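Side-chain contacts in putative aminooxidase (Propionibacterium acnes, PDB 2BA9), which isomerises polyunsaturated fatty acids to produce conjugated linoleic acid, and carries flavin-adenine dinucleotide (FAD) as its bound cofactor: residues Arg55-Met58 / Gly59-Gly63; Asp68-Gln71 / Glu72-Arg76; Ala207-Glu210 / His211-Ala214. One frame throughout, in Å; residues are numbered along the deposited sequence.

Interaction 1: residues Arg55-Met58 / Gly59-Gly63; sequences RYEM and GAIMG. With FAD (flavin-adenine dinucleotide), chain D.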
# COMPACT_ATOMS: atom_id res chain seq x y z
N ARG A 55 -19.77 6.74 -4.48
CA ARG A 55 -18.45 6.95 -3.94
C ARG A 55 -17.38 6.67 -4.97
O ARG A 55 -17.44 5.69 -5.71
CB ARG A 55 -18.23 6.10 -2.68
CG ARG A 55 -19.26 6.37 -1.58
CD ARG A 55 -19.15 5.41 -0.43
NE ARG A 55 -18.02 5.71 0.45
CZ ARG A 55 -17.81 5.15 1.64
NH1 ARG A 55 -18.65 4.24 2.12
NH2 ARG A 55 -16.76 5.51 2.36
N TYR A 56 -16.36 7.52 -4.98
CA TYR A 56 -15.19 7.28 -5.80
C TYR A 56 -14.01 6.99 -4.88
O TYR A 56 -14.10 7.15 -3.66
CB TYR A 56 -14.92 8.47 -6.72
CG TYR A 56 -14.64 9.78 -6.02
CD1 TYR A 56 -13.33 10.20 -5.81
CD2 TYR A 56 -15.67 10.59 -5.59
CE1 TYR A 56 -13.07 11.42 -5.19
CE2 TYR A 56 -15.42 11.80 -4.97
CZ TYR A 56 -14.11 12.21 -4.77
OH TYR A 56 -13.85 13.41 -4.15
N GLU A 57 -12.91 6.54 -5.48
CA GLU A 57 -11.75 6.11 -4.72
C GLU A 57 -10.65 7.15 -4.89
O GLU A 57 -10.20 7.45 -6.01
CB GLU A 57 -11.27 4.73 -5.18
CG GLU A 57 -12.28 3.57 -5.08
CD GLU A 57 -12.45 3.00 -3.67
OE1 GLU A 57 -12.28 3.75 -2.67
OE2 GLU A 57 -12.74 1.77 -3.55
N MET A 58 -10.24 7.72 -3.77
CA MET A 58 -9.03 8.52 -3.71
C MET A 58 -7.82 7.65 -3.35
O MET A 58 -6.67 8.07 -3.49
CB MET A 58 -9.20 9.68 -2.72
CG MET A 58 -10.02 10.84 -3.29
SD MET A 58 -9.32 11.63 -4.78
CE MET A 58 -7.69 12.06 -4.16
N GLY A 59 -8.08 6.43 -2.90
CA GLY A 59 -7.00 5.50 -2.55
C GLY A 59 -7.17 4.12 -3.16
O GLY A 59 -7.52 3.99 -4.35
N ALA A 60 -6.93 3.08 -2.34
CA ALA A 60 -7.12 1.70 -2.76
C ALA A 60 -8.44 1.51 -3.49
O ALA A 60 -9.46 2.09 -3.11
CB ALA A 60 -7.04 0.75 -1.57
N ILE A 61 -8.37 0.68 -4.52
CA ILE A 61 -9.51 0.29 -5.34
C ILE A 61 -9.81 -1.21 -5.23
O ILE A 61 -10.96 -1.61 -5.11
CB ILE A 61 -9.23 0.56 -6.83
CG1 ILE A 61 -8.79 2.01 -7.04
CG2 ILE A 61 -10.47 0.19 -7.66
CD1 ILE A 61 -8.26 2.31 -8.45
N MET A 62 -8.77 -2.03 -5.30
CA MET A 62 -8.94 -3.46 -5.59
C MET A 62 -8.20 -4.43 -4.69
O MET A 62 -7.29 -4.06 -3.95
CB MET A 62 -8.53 -3.74 -7.04
CG MET A 62 -7.05 -3.57 -7.36
SD MET A 62 -6.77 -3.40 -9.14
CE MET A 62 -7.30 -1.70 -9.43
N GLY A 63 -8.62 -5.69 -4.80
CA GLY A 63 -7.93 -6.83 -4.22
C GLY A 63 -7.96 -8.01 -5.19
O GLY A 63 -8.46 -7.89 -6.32
PA FAD D . -2.70 3.88 6.23
O1A FAD D . -3.74 3.33 5.29
O2A FAD D . -1.85 5.02 5.71
O5B FAD D . -3.44 4.43 7.54
C5B FAD D . -2.63 4.93 8.58
C4B FAD D . -3.49 5.62 9.62
O4B FAD D . -2.66 6.09 10.66
C3B FAD D . -4.26 6.81 9.03
O3B FAD D . -5.63 6.69 9.32
C2B FAD D . -3.61 8.01 9.69
O2B FAD D . -4.48 9.13 9.79
C1B FAD D . -3.08 7.39 11.00
N9A FAD D . -1.98 8.21 11.55
C8A FAD D . -0.83 8.62 10.90
N7A FAD D . -0.10 9.38 11.76
C5A FAD D . -0.77 9.47 12.94
C6A FAD D . -0.50 10.13 14.16
N6A FAD D . 0.78 10.53 14.43
N1A FAD D . -1.40 9.98 15.21
C2A FAD D . -2.58 9.26 15.06
N3A FAD D . -2.83 8.62 13.85
C4A FAD D . -1.96 8.74 12.81
N1 FAD D . -3.87 -1.46 -1.44
C2 FAD D . -4.26 -2.67 -1.97
O2 FAD D . -4.28 -3.67 -1.26
N3 FAD D . -4.61 -2.75 -3.31
C4 FAD D . -4.58 -1.63 -4.10
O4 FAD D . -4.92 -1.74 -5.29
C4X FAD D . -4.20 -0.40 -3.56
N5 FAD D . -4.14 0.75 -4.34
C5X FAD D . -3.92 1.99 -3.78
C6 FAD D . -4.01 3.15 -4.55
C7 FAD D . -3.82 4.40 -3.97
C7M FAD D . -3.95 5.62 -4.83
C8 FAD D . -3.53 4.49 -2.61
C8M FAD D . -3.32 5.81 -1.93
C9 FAD D . -3.44 3.33 -1.84
C9A FAD D . -3.62 2.07 -2.41
N10 FAD D . -3.51 0.89 -1.66
C10 FAD D . -3.86 -0.32 -2.21
C1' FAD D . -2.70 0.85 -0.41
C2' FAD D . -3.59 0.76 0.83
O2' FAD D . -4.64 1.72 0.81
C3' FAD D . -2.69 0.96 2.04
O3' FAD D . -1.57 0.09 1.95
C4' FAD D . -3.46 0.74 3.33
O4' FAD D . -4.40 1.78 3.56
C5' FAD D . -2.46 0.63 4.48
O5' FAD D . -3.13 0.72 5.71
P FAD D . -2.31 1.19 7.03
O1P FAD D . -3.25 1.28 8.22
O2P FAD D . -1.20 0.23 7.25
O3P FAD D . -1.76 2.67 6.72
O HOH W 1 -13.54 -0.36 -5.16
O HOH W 2 -7.65 5.80 -6.14
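Glu57 and Ala60 meet where a flat acid group turns its face to a backbone carbonyl. Ala60 O sits over the carboxylate of Glu57, 3.2 Å from CD and nearly equidistant from OE1 and OE2. This is an approach of acceptors, so the direct bonds from protein groups come from outside the loop: Ser48 OG binds OE1, the backbone amide of Thr205 binds OE2, and Thr205 OG1 binds Ala60 O. CG is set beside the backbone N and the chain is bent at chi2 (-79°), which brings the carboxylate against the carbonyl oxygen of Ala60. The apolar part of this contact is slight, Glu57 CB lying 4.1 Å from Ile61 CG1.

Two waters bridge parts of the loop. One is a further donor to Glu57 OE2, at 2.8 Å, and lies 2.9 Å from Ile61 O, with more acceptors around it than it has protons to give. The other makes a less certain bridge, very short to Gly59 O (2.5 Å) and weak to Glu57 O.

This loop joins strand 54-55 to helix 68-77 in a protein of the flavin-containing amine oxidoreductase family, and 59-62 runs along one face of the isoalloxazine. Ala60 places its CA 3.4 Å from FAD C5X, with its methyl CB also 3.4 Å from C10. Met62 O comes within 3.1 Å of FAD N3 from the same side, and Gly59 backs onto the dimethylbenzene end near C7.

Met58 turns its side chain away from the flavin, bringing SD to the edge of the Tyr56 ring in its plane, while its carbonyl accepts a hydrogen bond from Trp368 NE1.

Interaction 2: residues Asp68-Gln71 / Glu72-Arg76; sequences DTIQ and EIMDR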
# COMPACT_ATOMS: atom_id res chain seq x y z
N ASP A 68 -6.89 -13.34 1.70
CA ASP A 68 -7.52 -14.16 2.74
C ASP A 68 -7.92 -13.37 3.99
O ASP A 68 -9.03 -13.53 4.50
CB ASP A 68 -6.63 -15.35 3.13
CG ASP A 68 -6.60 -16.47 2.04
OD1 ASP A 68 -7.56 -16.62 1.25
OD2 ASP A 68 -5.60 -17.22 1.98
N THR A 69 -7.02 -12.51 4.48
CA THR A 69 -7.31 -11.73 5.69
C THR A 69 -8.44 -10.72 5.44
O THR A 69 -9.33 -10.58 6.27
CB THR A 69 -6.05 -11.02 6.22
OG1 THR A 69 -4.96 -11.97 6.26
CG2 THR A 69 -6.28 -10.48 7.62
N ILE A 70 -8.43 -10.07 4.29
CA ILE A 70 -9.54 -9.18 3.94
C ILE A 70 -10.86 -9.96 3.85
O ILE A 70 -11.89 -9.44 4.25
CB ILE A 70 -9.31 -8.36 2.64
CG1 ILE A 70 -8.00 -7.55 2.74
CG2 ILE A 70 -10.51 -7.43 2.37
CD1 ILE A 70 -7.78 -6.82 4.10
N GLN A 71 -10.82 -11.20 3.36
CA GLN A 71 -12.02 -12.05 3.38
C GLN A 71 -12.53 -12.26 4.80
O GLN A 71 -13.74 -12.19 5.06
CB GLN A 71 -11.77 -13.40 2.72
CG GLN A 71 -13.02 -14.29 2.66
CD GLN A 71 -14.16 -13.63 1.92
OE1 GLN A 71 -14.07 -13.40 0.71
NE2 GLN A 71 -15.24 -13.32 2.63
N GLU A 72 -11.61 -12.50 5.74
CA GLU A 72 -11.98 -12.63 7.16
C GLU A 72 -12.65 -11.37 7.72
O GLU A 72 -13.57 -11.45 8.56
CB GLU A 72 -10.76 -12.97 8.00
CG GLU A 72 -10.41 -14.44 8.04
CD GLU A 72 -9.17 -14.68 8.87
OE1 GLU A 72 -8.97 -13.98 9.88
OE2 GLU A 72 -8.38 -15.58 8.50
N ILE A 73 -12.15 -10.22 7.26
CA ILE A 73 -12.69 -8.92 7.64
C ILE A 73 -14.10 -8.75 7.11
O ILE A 73 -14.99 -8.35 7.86
CB ILE A 73 -11.78 -7.74 7.16
CG1 ILE A 73 -10.44 -7.75 7.90
CG2 ILE A 73 -12.47 -6.40 7.37
CD1 ILE A 73 -9.44 -6.71 7.39
N MET A 74 -14.33 -9.09 5.83
CA MET A 74 -15.69 -9.03 5.25
C MET A 74 -16.68 -9.98 5.96
O MET A 74 -17.86 -9.66 6.09
CB MET A 74 -15.66 -9.33 3.74
CG MET A 74 -14.95 -8.28 2.88
SD MET A 74 -15.18 -8.53 1.10
CE MET A 74 -13.90 -9.74 0.76
N ASP A 75 -16.20 -11.15 6.39
CA ASP A 75 -17.05 -12.11 7.12
C ASP A 75 -17.59 -11.45 8.38
O ASP A 75 -18.75 -11.64 8.77
CB ASP A 75 -16.28 -13.37 7.54
CG ASP A 75 -15.79 -14.22 6.38
OD1 ASP A 75 -16.29 -14.08 5.24
OD2 ASP A 75 -14.89 -15.05 6.64
N ARG A 76 -16.71 -10.70 9.03
CA ARG A 76 -17.05 -10.01 10.28
C ARG A 76 -18.01 -8.84 10.08
O ARG A 76 -18.88 -8.58 10.92
CB ARG A 76 -15.76 -9.52 10.95
CG ARG A 76 -15.96 -9.14 12.39
CD ARG A 76 -14.68 -8.69 13.03
NE ARG A 76 -14.99 -7.88 14.20
CZ ARG A 76 -14.86 -8.25 15.47
NH1 ARG A 76 -14.37 -9.44 15.81
NH2 ARG A 76 -15.21 -7.38 16.41
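Gln71 sends CG out trans to the backbone nitrogen (chi1 -177°) and then folds at chi2 (58°), which swings its amide along the helix to Asp75 one turn on. There NE2 donates to Asp75 OD1 at 2.9 Å. The acceptor lies close to the amide plane of Gln71, but the donor comes in from above the carboxylate plane, with the two flat groups 32° apart. The other end of the amide, OE1, rests 3.7 Å from Met74 CE, the two side chains crossing at about a right angle.

On the buried flank Ile70 and Ile73 lie side by side and point the same way, CD1 to CD1 at 3.7 Å. They feed the packing of helix 68-77 against helices 16-28, 204-215 and 408-423. The backbone ladder is ordinary alpha-helix: Glu72 N to Asp68 O, Ile73 N to Thr69 O, Met74 N to Ile70 O and Asp75 N to Gln71 O.

Asp75 OD1 also stands 3.2 Å from Gln71 O, an acceptor facing an acceptor. The amide proton from NE2, and the backbone N-H given to that same carbonyl, would ease the repulsion, while the NE2 bond holds the carboxylate beside Gln71, on the partly exposed side of the helix.

Interaction 3: residues Ala207-Glu210 / His211-Ala214; sequences AMFE and HLNA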
# COMPACT_ATOMS: atom_id res chain seq x y z
N ALA A 207 -15.40 1.57 2.88
CA ALA A 207 -16.65 1.14 3.52
C ALA A 207 -16.47 0.01 4.53
O ALA A 207 -17.01 0.07 5.62
CB ALA A 207 -17.68 0.71 2.47
N MET A 208 -15.72 -1.02 4.14
CA MET A 208 -15.56 -2.21 4.97
C MET A 208 -14.71 -1.98 6.22
O MET A 208 -14.87 -2.68 7.22
CB MET A 208 -15.01 -3.39 4.15
CG MET A 208 -13.64 -3.18 3.51
SD MET A 208 -13.39 -4.33 2.12
CE MET A 208 -11.77 -3.80 1.52
N PHE A 209 -13.82 -1.00 6.17
CA PHE A 209 -13.04 -0.62 7.34
C PHE A 209 -13.83 0.33 8.24
O PHE A 209 -13.67 0.33 9.46
CB PHE A 209 -11.71 -0.04 6.90
CG PHE A 209 -10.82 -1.04 6.25
CD1 PHE A 209 -10.19 -2.03 7.01
CD2 PHE A 209 -10.63 -1.03 4.88
CE1 PHE A 209 -9.37 -2.99 6.41
CE2 PHE A 209 -9.80 -1.97 4.28
CZ PHE A 209 -9.16 -2.96 5.05
N GLU A 210 -14.72 1.14 7.65
CA GLU A 210 -15.69 1.88 8.45
C GLU A 210 -16.56 0.88 9.22
O GLU A 210 -16.72 1.00 10.43
CB GLU A 210 -16.53 2.81 7.57
CG GLU A 210 -15.72 3.96 7.02
CD GLU A 210 -16.47 4.82 6.01
OE1 GLU A 210 -17.28 4.31 5.20
OE2 GLU A 210 -16.21 6.03 6.01
N HIS A 211 -17.04 -0.15 8.54
CA HIS A 211 -17.88 -1.15 9.19
C HIS A 211 -17.11 -2.03 10.18
O HIS A 211 -17.64 -2.38 11.23
CB HIS A 211 -18.56 -2.02 8.15
CG HIS A 211 -19.36 -1.25 7.15
ND1 HIS A 211 -19.62 -1.73 5.89
CD2 HIS A 211 -19.93 -0.02 7.22
CE1 HIS A 211 -20.34 -0.84 5.23
NE2 HIS A 211 -20.53 0.20 6.01
N LEU A 212 -15.88 -2.39 9.86
CA LEU A 212 -15.04 -3.12 10.80
C LEU A 212 -14.91 -2.37 12.13
O LEU A 212 -15.04 -2.96 13.21
CB LEU A 212 -13.64 -3.38 10.22
CG LEU A 212 -12.62 -4.06 11.15
CD1 LEU A 212 -13.12 -5.44 11.67
CD2 LEU A 212 -11.28 -4.19 10.45
N ASN A 213 -14.64 -1.07 12.03
CA ASN A 213 -14.56 -0.17 13.16
C ASN A 213 -15.82 -0.26 14.00
O ASN A 213 -15.75 -0.45 15.21
CB ASN A 213 -14.36 1.28 12.66
CG ASN A 213 -14.05 2.27 13.79
OD1 ASN A 213 -13.14 2.05 14.57
ND2 ASN A 213 -14.80 3.38 13.83
N ALA A 214 -16.97 -0.17 13.34
CA ALA A 214 -18.26 -0.32 14.00
C ALA A 214 -18.40 -1.65 14.76
O ALA A 214 -18.92 -1.68 15.85
CB ALA A 214 -19.40 -0.16 13.00
O HOH W 3 -16.82 3.19 11.89
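The imidazole of His211 has the carbonyl oxygen of Ala207 on one face, 3.0 Å above the ring plane and over its centre. The Phe209 ring has a looser neighbour, Leu212, whose CD2 comes obliquely to within 4.2 Å of CD1. That pair faces the interior, where Phe209 also packs on helices 16-28, 68-77 and 408-423.

His211 reaches its position because CG is held anti to the carbonyl carbon (chi1 -56°), folding the ring back along the preceding turn of helix 204-215. The same Ala207 O takes the ordinary helical hydrogen bond from His211 N at 2.9 Å, so one oxygen serves both the backbone and the ring face. Ala207 CB adds a light contact with CE1 at 4.1 Å.

Further along, Glu210 O accepts from Ala214 N at 3.1 Å and also from a water at 2.6 Å. That water in turn accepts from Asn213 ND2 at 2.8 Å, bridging side chain to backbone, and with OD1 held by the amide of Ala220 both ends of the Asn213 side chain have partners. In the same backbone series Leu212 N bonds Met208 O and Asn213 N bonds Phe209 O, both from well above the carbonyl plane.

Glu210 turns its carboxylate to Arg55 in a salt bridge rather than to His211, whose NE2 stays 5.3 Å from OE1. The bond from the ring's ND1 to Asp79 OD1 fixes its rotation and is consistent with a proton on ND1, and the acid together with the carbonyl oxygen over the face would probably favour a positive ring.

Overall arrangement
The three contacts follow one another along the chain. Interaction 1 lies in the loop that leads to helix 68-77, the home of interaction 2; interaction 3 is on helix 204-215. The two helices pack together, with centres of interactions 2 and 3 about 11 Å apart: Ile73 CD1 lies 3.8 Å from Phe209 CE1, and Ile70 meets Met208. Interaction 1 is about 15 Å from interaction 3 between centres, yet Arg55 reaches across, its NH1 3.7 Å from Ala207 CB. Interactions 1 and 2 do not touch. All three gather round the cofactor: the loop lies directly on the flavin, while the side chains of Ile70 and Phe209 come within about 7 Å of FAD.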